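Local coordinates for protein PA0821 (Pseudomonas aeruginosa, PDB 7DRG) that probably acts as the type VI secretion immunity protein (antitoxin) that protects the cell against a VRR-NUC domain effector, a putative nuclease, at residues R41-F46 with L143-F148; S110-S115 with L126-G131; A272-Y277 with P350-T355. All blocks are in the same frame, centred on the assembly; numbering follows the deposited sequence.

Contact 1. Residues R41-F46 with L143-F148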
ATOM      1  N   ARG B  41      -8.527 -18.852  -4.428  1.00 14.34           N
ATOM      2  CA  ARG B  41      -7.788 -19.928  -3.783  1.00 14.55           C
ATOM      3  C   ARG B  41      -8.560 -20.474  -2.593  1.00 14.94           C
ATOM      4  O   ARG B  41      -9.173 -19.712  -1.833  1.00 15.51           O
ATOM      5  CB  ARG B  41      -6.411 -19.445  -3.319  1.00 15.43           C
ATOM      6  CG  ARG B  41      -5.489 -20.556  -2.819  1.00 15.23           C
ATOM      7  CD  ARG B  41      -4.068 -20.009  -2.592  1.00 15.70           C
ATOM      8  NE  ARG B  41      -3.968 -19.170  -1.399  1.00 18.10           N
ATOM      9  CZ  ARG B  41      -2.909 -18.397  -1.151  1.00 22.25           C
ATOM     10  NH1 ARG B  41      -1.918 -18.362  -2.024  1.00 24.12           N
ATOM     11  NH2 ARG B  41      -2.843 -17.670  -0.046  1.00 22.07           N
ATOM     12  N   GLY B  42      -8.517 -21.792  -2.436  1.00 15.25           N
ATOM     13  CA  GLY B  42      -9.081 -22.457  -1.272  1.00 16.17           C
ATOM     14  C   GLY B  42      -7.984 -23.148  -0.489  1.00 13.35           C
ATOM     15  O   GLY B  42      -7.045 -23.695  -1.073  1.00 15.02           O
ATOM     16  N   THR B  43      -8.109 -23.112   0.835  1.00 14.08           N
ATOM     17  CA  THR B  43      -7.127 -23.667   1.760  1.00 15.96           C
ATOM     18  C   THR B  43      -7.849 -24.553   2.764  1.00 16.56           C
ATOM     19  O   THR B  43      -8.792 -24.102   3.423  1.00 16.02           O
ATOM     20  CB  THR B  43      -6.396 -22.544   2.494  1.00 17.65           C
ATOM     21  OG1 THR B  43      -5.754 -21.685   1.544  1.00 18.16           O
ATOM     22  CG2 THR B  43      -5.377 -23.101   3.462  1.00 21.90           C
ATOM     23  N   LEU B  44      -7.416 -25.811   2.874  1.00 16.12           N
ATOM     24  CA  LEU B  44      -8.036 -26.781   3.772  1.00 15.55           C
ATOM     25  C   LEU B  44      -6.956 -27.382   4.658  1.00 15.38           C
ATOM     26  O   LEU B  44      -5.967 -27.917   4.150  1.00 18.88           O
ATOM     27  CB  LEU B  44      -8.755 -27.884   2.985  1.00 16.90           C
ATOM     28  CG  LEU B  44      -9.917 -27.453   2.089  1.00 20.14           C
ATOM     29  CD1 LEU B  44     -10.440 -28.641   1.301  1.00 23.78           C
ATOM     30  CD2 LEU B  44     -11.022 -26.849   2.925  1.00 21.72           C
ATOM     31  N   TYR B  45      -7.136 -27.276   5.972  1.00 14.80           N
ATOM     32  CA  TYR B  45      -6.243 -27.898   6.944  1.00 16.24           C
ATOM     33  C   TYR B  45      -6.890 -29.195   7.420  1.00 18.69           C
ATOM     34  O   TYR B  45      -8.007 -29.166   7.942  1.00 18.01           O
ATOM     35  CB  TYR B  45      -5.992 -26.968   8.132  1.00 18.47           C
ATOM     36  CG  TYR B  45      -5.401 -25.599   7.821  1.00 15.83           C
ATOM     37  CD1 TYR B  45      -6.206 -24.556   7.375  1.00 17.15           C
ATOM     38  CD2 TYR B  45      -4.047 -25.343   8.039  1.00 16.19           C
ATOM     39  CE1 TYR B  45      -5.674 -23.288   7.129  1.00 18.06           C
ATOM     40  CE2 TYR B  45      -3.509 -24.090   7.792  1.00 17.26           C
ATOM     41  CZ  TYR B  45      -4.327 -23.073   7.339  1.00 18.11           C
ATOM     42  OH  TYR B  45      -3.781 -21.825   7.105  1.00 19.36           O
ATOM     43  N   PHE B  46      -6.190 -30.324   7.268  1.00 16.64           N
ATOM     44  CA  PHE B  46      -6.809 -31.623   7.518  1.00 17.44           C
ATOM     45  C   PHE B  46      -5.790 -32.565   8.140  1.00 15.92           C
ATOM     46  O   PHE B  46      -4.584 -32.318   8.104  1.00 18.17           O
ATOM     47  CB  PHE B  46      -7.382 -32.235   6.230  1.00 19.68           C
ATOM     48  CG  PHE B  46      -6.330 -32.614   5.222  1.00 18.62           C
ATOM     49  CD1 PHE B  46      -5.771 -31.657   4.388  1.00 19.94           C
ATOM     50  CD2 PHE B  46      -5.898 -33.927   5.101  1.00 18.76           C
ATOM     51  CE1 PHE B  46      -4.792 -31.998   3.467  1.00 19.12           C
ATOM     52  CE2 PHE B  46      -4.925 -34.274   4.176  1.00 21.67           C
ATOM     53  CZ  PHE B  46      -4.372 -33.305   3.355  1.00 20.97           C
ATOM     54  N   LEU B 143      -0.997 -31.648  11.366  1.00 19.94           N
ATOM     55  CA  LEU B 143      -1.917 -30.905  10.512  1.00 19.98           C
ATOM     56  C   LEU B 143      -1.310 -30.741   9.123  1.00 18.80           C
ATOM     57  O   LEU B 143      -0.215 -30.183   8.982  1.00 20.54           O
ATOM     58  CB  LEU B 143      -2.235 -29.544  11.131  1.00 20.18           C
ATOM     59  CG  LEU B 143      -3.439 -28.822  10.527  1.00 19.17           C
ATOM     60  CD1 LEU B 143      -4.686 -29.692  10.652  1.00 21.12           C
ATOM     61  CD2 LEU B 143      -3.616 -27.481  11.223  1.00 23.47           C
ATOM     62  N   SER B 144      -2.015 -31.234   8.111  1.00 18.69           N
ATOM     63  CA  SER B 144      -1.620 -31.113   6.716  1.00 15.57           C
ATOM     64  C   SER B 144      -2.489 -30.066   6.015  1.00 15.97           C
ATOM     65  O   SER B 144      -3.476 -29.568   6.564  1.00 17.79           O
ATOM     66  CB  SER B 144      -1.720 -32.472   6.019  1.00 18.96           C
ATOM     67  OG  SER B 144      -0.838 -33.413   6.631  1.00 19.92           O
ATOM     68  N   VAL B 145      -2.105 -29.718   4.788  1.00 15.78           N
ATOM     69  CA  VAL B 145      -2.750 -28.623   4.066  1.00 16.21           C
ATOM     70  C   VAL B 145      -2.945 -29.015   2.612  1.00 16.67           C
ATOM     71  O   VAL B 145      -2.025 -29.533   1.973  1.00 18.37           O
ATOM     72  CB  VAL B 145      -1.928 -27.318   4.146  1.00 18.85           C
ATOM     73  CG1 VAL B 145      -2.557 -26.243   3.262  1.00 23.89           C
ATOM     74  CG2 VAL B 145      -1.808 -26.830   5.586  1.00 18.33           C
ATOM     75  N   LEU B 146      -4.139 -28.754   2.086  1.00 15.48           N
ATOM     76  CA  LEU B 146      -4.396 -28.756   0.651  1.00 16.45           C
ATOM     77  C   LEU B 146      -4.790 -27.346   0.248  1.00 17.73           C
ATOM     78  O   LEU B 146      -5.722 -26.778   0.826  1.00 16.34           O
ATOM     79  CB  LEU B 146      -5.522 -29.726   0.276  1.00 15.83           C
ATOM     80  CG  LEU B 146      -6.019 -29.635  -1.170  1.00 17.50           C
ATOM     81  CD1 LEU B 146      -4.910 -29.957  -2.165  1.00 22.28           C
ATOM     82  CD2 LEU B 146      -7.198 -30.571  -1.399  1.00 18.15           C
ATOM     83  N   GLU B 147      -4.099 -26.790  -0.743  1.00 16.74           N
ATOM     84  CA  GLU B 147      -4.459 -25.496  -1.311  1.00 15.92           C
ATOM     85  C   GLU B 147      -4.650 -25.654  -2.806  1.00 17.67           C
ATOM     86  O   GLU B 147      -3.889 -26.368  -3.464  1.00 19.35           O
ATOM     87  CB  GLU B 147      -3.388 -24.428  -1.067  1.00 19.64           C
ATOM     88  CG  GLU B 147      -3.209 -24.005   0.360  1.00 26.54           C
ATOM     89  CD  GLU B 147      -2.549 -22.642   0.451  1.00 31.26           C
ATOM     90  OE1 GLU B 147      -3.225 -21.697   0.889  1.00 23.17           O
ATOM     91  OE2 GLU B 147      -1.363 -22.512   0.061  1.00 32.63           O
ATOM     92  N   PHE B 148      -5.655 -24.980  -3.349  1.00 15.68           N
ATOM     93  CA  PHE B 148      -5.897 -25.086  -4.777  1.00 14.21           C
ATOM     94  C   PHE B 148      -6.547 -23.801  -5.251  1.00 15.29           C
ATOM     95  O   PHE B 148      -7.153 -23.066  -4.469  1.00 16.55           O
ATOM     96  CB  PHE B 148      -6.764 -26.310  -5.112  1.00 14.33           C
ATOM     97  CG  PHE B 148      -8.186 -26.178  -4.674  1.00 17.44           C
ATOM     98  CD1 PHE B 148      -8.528 -26.315  -3.344  1.00 17.52           C
ATOM     99  CD2 PHE B 148      -9.181 -25.892  -5.597  1.00 20.24           C
ATOM    100  CE1 PHE B 148      -9.857 -26.182  -2.938  1.00 19.23           C
ATOM    101  CE2 PHE B 148     -10.508 -25.755  -5.202  1.00 20.10           C
ATOM    102  CZ  PHE B 148     -10.839 -25.901  -3.864  1.00 19.55           C
TER

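Contact 2. Residues S110-S115 with L126-G131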
ATOM      1  N   SER B 110       4.464 -34.085  -0.712  1.00 19.43           N
ATOM      2  CA  SER B 110       4.854 -32.769  -1.221  1.00 18.82           C
ATOM      3  C   SER B 110       4.588 -32.764  -2.723  1.00 24.05           C
ATOM      4  O   SER B 110       5.332 -33.384  -3.487  1.00 23.58           O
ATOM      5  CB  SER B 110       6.317 -32.467  -0.912  1.00 24.35           C
ATOM      6  OG  SER B 110       6.690 -31.188  -1.401  1.00 27.91           O
ATOM      7  N   PHE B 111       3.519 -32.080  -3.135  1.00 20.76           N
ATOM      8  CA  PHE B 111       3.136 -32.004  -4.541  1.00 18.57           C
ATOM      9  C   PHE B 111       2.541 -30.634  -4.789  1.00 24.64           C
ATOM     10  O   PHE B 111       1.509 -30.293  -4.200  1.00 26.60           O
ATOM     11  CB  PHE B 111       2.108 -33.081  -4.915  1.00 19.38           C
ATOM     12  CG  PHE B 111       2.581 -34.485  -4.681  1.00 21.26           C
ATOM     13  CD1 PHE B 111       3.356 -35.135  -5.628  1.00 21.21           C
ATOM     14  CD2 PHE B 111       2.235 -35.162  -3.520  1.00 22.12           C
ATOM     15  CE1 PHE B 111       3.786 -36.429  -5.418  1.00 23.76           C
ATOM     16  CE2 PHE B 111       2.670 -36.459  -3.299  1.00 21.58           C
ATOM     17  CZ  PHE B 111       3.445 -37.092  -4.251  1.00 24.90           C
ATOM     18  N   CYS B 112       3.165 -29.860  -5.667  1.00 18.03           N
ATOM     19  CA  CYS B 112       2.659 -28.531  -6.000  1.00 18.79           C
ATOM     20  C   CYS B 112       2.582 -28.398  -7.515  1.00 21.61           C
ATOM     21  O   CYS B 112       3.612 -28.245  -8.179  1.00 22.84           O
ATOM     22  CB  CYS B 112       3.544 -27.446  -5.397  1.00 18.48           C
ATOM     23  SG  CYS B 112       2.894 -25.804  -5.709  1.00 27.91           S
ATOM     24  N   TYR B 113       1.365 -28.463  -8.054  1.00 15.74           N
ATOM     25  CA  TYR B 113       1.123 -28.267  -9.475  1.00 17.37           C
ATOM     26  C   TYR B 113       0.826 -26.798  -9.721  1.00 19.45           C
ATOM     27  O   TYR B 113      -0.034 -26.215  -9.048  1.00 18.26           O
ATOM     28  CB  TYR B 113      -0.064 -29.101  -9.955  1.00 16.18           C
ATOM     29  CG  TYR B 113       0.131 -30.601  -9.904  1.00 16.93           C
ATOM     30  CD1 TYR B 113      -0.176 -31.322  -8.754  1.00 18.25           C
ATOM     31  CD2 TYR B 113       0.593 -31.293 -11.014  1.00 19.13           C
ATOM     32  CE1 TYR B 113      -0.024 -32.711  -8.717  1.00 20.05           C
ATOM     33  CE2 TYR B 113       0.743 -32.682 -10.984  1.00 19.32           C
ATOM     34  CZ  TYR B 113       0.442 -33.371  -9.833  1.00 24.23           C
ATOM     35  OH  TYR B 113       0.590 -34.738  -9.806  1.00 24.22           O
ATOM     36  N   THR B 114       1.527 -26.204 -10.686  1.00 20.74           N
ATOM     37  CA  THR B 114       1.347 -24.790 -10.996  1.00 21.38           C
ATOM     38  C   THR B 114       1.125 -24.609 -12.491  1.00 20.77           C
ATOM     39  O   THR B 114       1.302 -25.530 -13.288  1.00 20.68           O
ATOM     40  CB  THR B 114       2.547 -23.945 -10.546  1.00 23.49           C
ATOM     41  OG1 THR B 114       3.690 -24.256 -11.353  1.00 28.73           O
ATOM     42  CG2 THR B 114       2.874 -24.180  -9.078  1.00 23.07           C
ATOM     43  N   SER B 115       0.748 -23.383 -12.869  1.00 20.85           N
ATOM     44  CA  SER B 115       0.455 -23.052 -14.259  1.00 22.28           C
ATOM     45  C   SER B 115       1.296 -21.891 -14.776  1.00 21.38           C
ATOM     46  O   SER B 115       0.992 -21.353 -15.845  1.00 21.37           O
ATOM     47  CB  SER B 115      -1.035 -22.721 -14.431  1.00 18.99           C
ATOM     48  OG  SER B 115      -1.386 -21.591 -13.644  1.00 21.38           O
ATOM     49  N   LEU B 126      -3.571 -23.829  -9.325  1.00 17.18           N
ATOM     50  CA  LEU B 126      -2.714 -24.390  -8.288  1.00 15.90           C
ATOM     51  C   LEU B 126      -3.383 -25.611  -7.679  1.00 17.39           C
ATOM     52  O   LEU B 126      -4.597 -25.612  -7.458  1.00 16.26           O
ATOM     53  CB  LEU B 126      -2.439 -23.364  -7.186  1.00 18.02           C
ATOM     54  CG  LEU B 126      -1.731 -23.882  -5.933  1.00 20.08           C
ATOM     55  CD1 LEU B 126      -0.248 -24.005  -6.210  1.00 22.87           C
ATOM     56  CD2 LEU B 126      -2.004 -22.984  -4.728  1.00 24.60           C
ATOM     57  N   PHE B 127      -2.590 -26.646  -7.401  1.00 15.78           N
ATOM     58  CA  PHE B 127      -3.039 -27.748  -6.552  1.00 16.29           C
ATOM     59  C   PHE B 127      -1.826 -28.165  -5.737  1.00 15.45           C
ATOM     60  O   PHE B 127      -0.860 -28.678  -6.299  1.00 16.69           O
ATOM     61  CB  PHE B 127      -3.588 -28.912  -7.381  1.00 18.11           C
ATOM     62  CG  PHE B 127      -4.286 -29.973  -6.572  1.00 15.51           C
ATOM     63  CD1 PHE B 127      -3.575 -31.046  -6.043  1.00 18.11           C
ATOM     64  CD2 PHE B 127      -5.659 -29.924  -6.366  1.00 17.52           C
ATOM     65  CE1 PHE B 127      -4.216 -32.042  -5.318  1.00 21.11           C
ATOM     66  CE2 PHE B 127      -6.306 -30.937  -5.643  1.00 16.47           C
ATOM     67  CZ  PHE B 127      -5.589 -31.974  -5.115  1.00 17.75           C
ATOM     68  N   ASP B 128      -1.872 -27.934  -4.426  1.00 14.73           N
ATOM     69  CA  ASP B 128      -0.692 -28.043  -3.574  1.00 15.64           C
ATOM     70  C   ASP B 128      -1.026 -28.906  -2.365  1.00 19.67           C
ATOM     71  O   ASP B 128      -1.865 -28.519  -1.546  1.00 19.16           O
ATOM     72  CB  ASP B 128      -0.246 -26.640  -3.139  1.00 16.76           C
ATOM     73  CG  ASP B 128       1.059 -26.627  -2.364  1.00 32.21           C
ATOM     74  OD1 ASP B 128       1.569 -27.689  -1.962  1.00 37.07           O
ATOM     75  OD2 ASP B 128       1.581 -25.513  -2.158  1.00 37.67           O
ATOM     76  N   ILE B 129      -0.355 -30.055  -2.236  1.00 17.33           N
ATOM     77  CA  ILE B 129      -0.512 -30.941  -1.088  1.00 16.41           C
ATOM     78  C   ILE B 129       0.728 -30.844  -0.221  1.00 17.48           C
ATOM     79  O   ILE B 129       1.851 -30.991  -0.717  1.00 20.32           O
ATOM     80  CB  ILE B 129      -0.729 -32.403  -1.509  1.00 19.40           C
ATOM     81  CG1 ILE B 129      -2.007 -32.550  -2.328  1.00 21.03           C
ATOM     82  CG2 ILE B 129      -0.773 -33.305  -0.272  1.00 21.38           C
ATOM     83  CD1 ILE B 129      -2.069 -33.892  -3.049  1.00 25.47           C
ATOM     84  N   TYR B 130       0.527 -30.621   1.074  1.00 16.86           N
ATOM     85  CA  TYR B 130       1.609 -30.638   2.057  1.00 21.36           C
ATOM     86  C   TYR B 130       1.170 -31.582   3.171  1.00 19.22           C
ATOM     87  O   TYR B 130       0.310 -31.232   3.983  1.00 18.27           O
ATOM     88  CB  TYR B 130       1.896 -29.227   2.560  1.00 17.25           C
ATOM     89  CG  TYR B 130       2.951 -29.132   3.636  1.00 24.69           C
ATOM     90  CD1 TYR B 130       4.287 -29.018   3.308  1.00 30.75           C
ATOM     91  CD2 TYR B 130       2.595 -29.114   4.977  1.00 29.24           C
ATOM     92  CE1 TYR B 130       5.252 -28.916   4.287  1.00 31.29           C
ATOM     93  CE2 TYR B 130       3.549 -29.011   5.961  1.00 28.90           C
ATOM     94  CZ  TYR B 130       4.875 -28.917   5.608  1.00 27.59           C
ATOM     95  OH  TYR B 130       5.844 -28.813   6.581  1.00 40.02           O
ATOM     96  N   GLY B 131       1.745 -32.788   3.202  1.00 17.92           N
ATOM     97  CA  GLY B 131       1.242 -33.833   4.071  1.00 19.39           C
ATOM     98  C   GLY B 131       2.249 -34.332   5.083  1.00 20.15           C
ATOM     99  O   GLY B 131       3.347 -34.747   4.703  1.00 24.37           O
TER

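Contact 3. Residues A272-Y277 with P350-T355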
ATOM      1  N   ALA B 272     -20.242 -16.583   2.082  1.00 19.22           N
ATOM      2  CA  ALA B 272     -20.550 -15.203   2.461  1.00 19.95           C
ATOM      3  C   ALA B 272     -20.680 -14.363   1.196  1.00 21.36           C
ATOM      4  O   ALA B 272     -19.717 -13.752   0.740  1.00 22.69           O
ATOM      5  CB  ALA B 272     -19.469 -14.644   3.384  1.00 21.44           C
ATOM      6  N   GLY B 273     -21.890 -14.296   0.648  1.00 24.22           N
ATOM      7  CA  GLY B 273     -22.153 -13.439  -0.488  1.00 26.16           C
ATOM      8  C   GLY B 273     -22.193 -14.192  -1.809  1.00 24.25           C
ATOM      9  O   GLY B 273     -21.824 -15.363  -1.918  1.00 22.58           O
ATOM     10  N   ALA B 274     -22.641 -13.461  -2.840  1.00 24.93           N
ATOM     11  CA  ALA B 274     -22.906 -14.038  -4.155  1.00 28.80           C
ATOM     12  C   ALA B 274     -21.635 -14.350  -4.924  1.00 28.83           C
ATOM     13  O   ALA B 274     -21.682 -15.107  -5.900  1.00 29.87           O
ATOM     14  CB  ALA B 274     -23.777 -13.079  -4.976  1.00 28.90           C
ATOM     15  N   TYR B 275     -20.513 -13.768  -4.518  1.00 22.65           N
ATOM     16  CA  TYR B 275     -19.220 -13.981  -5.152  1.00 25.77           C
ATOM     17  C   TYR B 275     -18.148 -13.558  -4.163  1.00 23.72           C
ATOM     18  O   TYR B 275     -18.449 -12.871  -3.181  1.00 23.46           O
ATOM     19  CB  TYR B 275     -19.098 -13.181  -6.463  1.00 23.91           C
ATOM     20  CG  TYR B 275     -19.687 -11.787  -6.417  1.00 28.69           C
ATOM     21  CD1 TYR B 275     -19.117 -10.785  -5.642  1.00 28.14           C
ATOM     22  CD2 TYR B 275     -20.807 -11.472  -7.173  1.00 32.56           C
ATOM     23  CE1 TYR B 275     -19.658  -9.508  -5.608  1.00 32.31           C
ATOM     24  CE2 TYR B 275     -21.351 -10.208  -7.150  1.00 31.85           C
ATOM     25  CZ  TYR B 275     -20.776  -9.230  -6.367  1.00 34.46           C
ATOM     26  OH  TYR B 275     -21.332  -7.973  -6.354  1.00 40.26           O
ATOM     27  N   PRO B 276     -16.894 -13.956  -4.374  1.00 21.88           N
ATOM     28  CA  PRO B 276     -15.835 -13.483  -3.476  1.00 18.57           C
ATOM     29  C   PRO B 276     -15.621 -11.984  -3.612  1.00 22.23           C
ATOM     30  O   PRO B 276     -15.789 -11.405  -4.689  1.00 23.32           O
ATOM     31  CB  PRO B 276     -14.598 -14.274  -3.926  1.00 21.14           C
ATOM     32  CG  PRO B 276     -14.883 -14.677  -5.336  1.00 22.52           C
ATOM     33  CD  PRO B 276     -16.382 -14.916  -5.369  1.00 21.77           C
ATOM     34  N   TYR B 277     -15.236 -11.357  -2.495  1.00 21.32           N
ATOM     35  CA  TYR B 277     -15.089  -9.906  -2.397  1.00 22.56           C
ATOM     36  C   TYR B 277     -13.637  -9.534  -2.137  1.00 23.51           C
ATOM     37  O   TYR B 277     -13.030 -10.025  -1.177  1.00 26.10           O
ATOM     38  CB  TYR B 277     -15.946  -9.328  -1.265  1.00 22.46           C
ATOM     39  CG  TYR B 277     -17.422  -9.199  -1.562  1.00 23.26           C
ATOM     40  CD1 TYR B 277     -18.253 -10.310  -1.550  1.00 24.93           C
ATOM     41  CD2 TYR B 277     -17.993  -7.955  -1.812  1.00 30.04           C
ATOM     42  CE1 TYR B 277     -19.609 -10.189  -1.813  1.00 28.49           C
ATOM     43  CE2 TYR B 277     -19.344  -7.825  -2.069  1.00 29.32           C
ATOM     44  CZ  TYR B 277     -20.149  -8.949  -2.071  1.00 27.74           C
ATOM     45  OH  TYR B 277     -21.502  -8.836  -2.326  1.00 29.02           O
ATOM     46  N   PRO B 350     -25.621  -8.125  -4.205  1.00 33.75           N
ATOM     47  CA  PRO B 350     -26.486  -9.083  -4.904  1.00 34.00           C
ATOM     48  C   PRO B 350     -26.868 -10.253  -4.010  1.00 32.29           C
ATOM     49  O   PRO B 350     -26.088 -10.703  -3.168  1.00 34.08           O
ATOM     50  CB  PRO B 350     -25.624  -9.542  -6.087  1.00 38.49           C
ATOM     51  CG  PRO B 350     -24.615  -8.446  -6.274  1.00 41.34           C
ATOM     52  CD  PRO B 350     -24.342  -7.910  -4.903  1.00 34.73           C
ATOM     53  N   TYR B 351     -28.087 -10.750  -4.215  1.00 30.13           N
ATOM     54  CA  TYR B 351     -28.630 -11.858  -3.445  1.00 29.16           C
ATOM     55  C   TYR B 351     -28.159 -13.203  -3.998  1.00 29.58           C
ATOM     56  O   TYR B 351     -27.824 -13.342  -5.177  1.00 31.35           O
ATOM     57  CB  TYR B 351     -30.162 -11.838  -3.474  1.00 34.68           C
ATOM     58  CG  TYR B 351     -30.834 -10.836  -2.556  1.00 34.24           C
ATOM     59  CD1 TYR B 351     -30.464  -9.501  -2.546  1.00 40.26           C
ATOM     60  CD2 TYR B 351     -31.871 -11.235  -1.720  1.00 43.82           C
ATOM     61  CE1 TYR B 351     -31.098  -8.589  -1.708  1.00 45.70           C
ATOM     62  CE2 TYR B 351     -32.508 -10.337  -0.886  1.00 44.07           C
ATOM     63  CZ  TYR B 351     -32.114  -9.021  -0.880  1.00 46.65           C
ATOM     64  OH  TYR B 351     -32.752  -8.134  -0.047  1.00 55.80           O
ATOM     65  N   LEU B 352     -28.178 -14.210  -3.130  1.00 28.43           N
ATOM     66  CA  LEU B 352     -27.919 -15.576  -3.567  1.00 27.91           C
ATOM     67  C   LEU B 352     -29.069 -16.092  -4.422  1.00 32.95           C
ATOM     68  O   LEU B 352     -30.242 -15.812  -4.151  1.00 34.17           O
ATOM     69  CB  LEU B 352     -27.730 -16.496  -2.365  1.00 25.65           C
ATOM     70  CG  LEU B 352     -26.621 -16.138  -1.389  1.00 28.07           C
ATOM     71  CD1 LEU B 352     -26.599 -17.158  -0.268  1.00 30.20           C
ATOM     72  CD2 LEU B 352     -25.281 -16.073  -2.113  1.00 29.70           C
ATOM     73  N   ASP B 353     -28.734 -16.864  -5.452  1.00 27.64           N
ATOM     74  CA  ASP B 353     -29.752 -17.502  -6.278  1.00 32.09           C
ATOM     75  C   ASP B 353     -29.172 -18.788  -6.861  1.00 29.86           C
ATOM     76  O   ASP B 353     -28.076 -19.224  -6.491  1.00 28.57           O
ATOM     77  CB  ASP B 353     -30.275 -16.531  -7.350  1.00 36.44           C
ATOM     78  CG  ASP B 353     -29.192 -16.034  -8.296  1.00 42.16           C
ATOM     79  OD1 ASP B 353     -28.196 -16.745  -8.533  1.00 39.88           O
ATOM     80  OD2 ASP B 353     -29.345 -14.908  -8.817  1.00 50.00           O
ATOM     81  N   ALA B 354     -29.916 -19.403  -7.782  1.00 34.30           N
ATOM     82  CA  ALA B 354     -29.489 -20.668  -8.367  1.00 31.12           C
ATOM     83  C   ALA B 354     -28.252 -20.531  -9.246  1.00 30.50           C
ATOM     84  O   ALA B 354     -27.633 -21.549  -9.570  1.00 35.59           O
ATOM     85  CB  ALA B 354     -30.633 -21.281  -9.174  1.00 32.89           C
ATOM     86  N   THR B 355     -27.878 -19.318  -9.642  1.00 29.50           N
ATOM     87  CA  THR B 355     -26.709 -19.132 -10.490  1.00 32.20           C
ATOM     88  C   THR B 355     -25.409 -19.016  -9.710  1.00 30.31           C
ATOM     89  O   THR B 355     -24.339 -19.130 -10.317  1.00 32.14           O
ATOM     90  CB  THR B 355     -26.863 -17.882 -11.366  1.00 35.99           C
ATOM     91  OG1 THR B 355     -26.803 -16.706 -10.551  1.00 42.83           O
ATOM     92  CG2 THR B 355     -28.191 -17.915 -12.113  1.00 35.95           C
TER
HETATM   93  O   HOH W   1     -23.523 -10.801  -2.191  1.00 26.59           O

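Contact 1. Residues R41-F46 with L143-F148
T43 and E147 face each other in a non-hydrogen-bonded pair and are joined by their side chains: T43 OG1 donates to E147 OE1 over 2.6 Å, meeting the lone pair of OE1 that faces away from OE2. With chi1 at -58°, OG1 is set beside its own backbone N and the two side chains run side by side. The same oxygen lies over one face of the R41 guanidinium, 3.5 Å from R41 NE, a salt bridge of charge alone in which no N-H points at the acceptor; R41 NH1 bonds N185 instead.

Six backbone hydrogen bonds tie the antiparallel strands, two at each of the pairs G42-F148, L44-L146 and F46-S144.

Apolar contacts flank both faces. Beside T43 and E147, Y45 CD2 rests 3.6 Å from V145 CG2, while the L143 side chain runs obliquely to that of Y45, whose hydroxyl bonds Y179. On the L44 and L146 side, S144 CB sits over the F46 ring, a CH-pi contact 4.0 Å from the centroid.

This buried pairing of strands 34-46 and 144-151 lies between helix 161-173, against L44 and L146, and helix 213-216, against T43 and E147. The E147 carboxylate has a neutral donor and a nearby positive charge, which probably favours its ionised form.

Contact 2. Residues S110-S115 with L126-G131
F111 and I129 form one of two antiparallel hydrogen-bonded pairs that hold 110-114 against 126-131, the second being Y113 with F127. The strand axes approach to 4.6 Å and run at 171° to each other. Within the F111-I129 pair the two bonds differ: I129 N reaches F111 O over 2.7 Å, whereas F111 N lies 3.1 Å from I129 O. Y113 N gives the straightest bond, 170° at its hydrogen, to F127 O. Between these pairs C112 and D128 come together without backbone bonds, their CA atoms 4.2 Å apart, and D128 CA directs its hydrogen at F111 O.

Their side chains share a face with L126. C112 SG, anti to its own N (chi1 -177°), extends toward the start of the neighbouring strand and meets L126 CD1 at 3.7 Å; the D128 carboxylate lies alongside the thiol, with OD2 3.8 Å from SG. L126 CD1 also packs on Y113 O and, more loosely, T114 CG2. F111, Y113, F127 and I129 occupy the other face. There Y113 presents its ring edge to F127 O, CD1 lying 3.7 Å from that oxygen, so the carbonyl that binds Y113 N also borders the ring. Y113 CD1 and F127 CD1 come to 4.4 Å.

This beta hairpin continues the sheet on both flanks: C112 and T114 bond to strand 75-77, and L126 and D128 to strand 144-151. The aromatic face is packed by F62 and F65 of helix 52-69, F62 stacking on Y113, while helix 96-101 supplies L96 and M99 against F111 and Y113.

Contact 3. Residues A272-Y277 with P350-T355
A single water does the polar work between A274 and P350, for no direct hydrogen bond joins 272-277 to 350-355. It accepts from A274 N at 2.9 Å and donates both to P350 O, 2.7 Å away, and to Y277 OH at 2.8 Å. Lying at the edge of the Y277 ring and in its plane, it joins a backbone donor, a backbone acceptor and a phenol. The Y277 hydroxyl is fixed a second time by E349, the residue before P350, so the phenol is held by the water and by the E349 carboxylate, and it also touches P350 CD.

Direct contact is by van der Waals packing, largely of carbon atoms. A274 points its methyl at 350-352, where CB packs 4.1 Å from P350 CB and close to P350 O. The proline ring is met by Y275, whose side chain crosses it at about a right angle; Y275 OH stands 3.3 Å from P350 CG, and CE2 also touches that carbon. This approach follows from chi1 of 40°, which places the Y275 ring between its backbone N and carbonyl carbon and brings CE1 over one face of the Y277 ring. L352 closes the other end, its CD2 branch reaching G273 O at 3.5 Å. That carbonyl accepts hydrogen bonds from Q271 and W232. G273 has a phi of 101°, at which a side chain would press on the carbonyl oxygen of A272, a backbone shape suited to glycine, just past the end of strand 267-272.

Beyond the contact, an Asx turn at D353 shapes the second loop. No regular helix or strand takes part across the interface: the arrangement is loop-on-loop packing with a bridging water, joining the exit of strand 267-272 to the C-terminal segment that follows helix 338-348.

Contacts 1 and 2 are continuous parts of one sheet, their centres 10 Å apart. Strands 126-131 and 144-151 are neighbours, and probable hydrogen bonds run from D128 N to E147 O (2.7 Å) and from Y130 N to V145 O (2.9 Å), so the strand order is 110-114, 126-131, 144-148, 41-46. In sequence, the hairpin of contact 2 falls between the two strands of contact 1. Contact 3 stands apart: its centre is about 23 Å from that of contact 1 and about 28 Å from that of contact 2, on the opposite side of the chain's centre from the latter. Its nearest atoms stay about 8 Å from contact 1 and about 15 Å from contact 2.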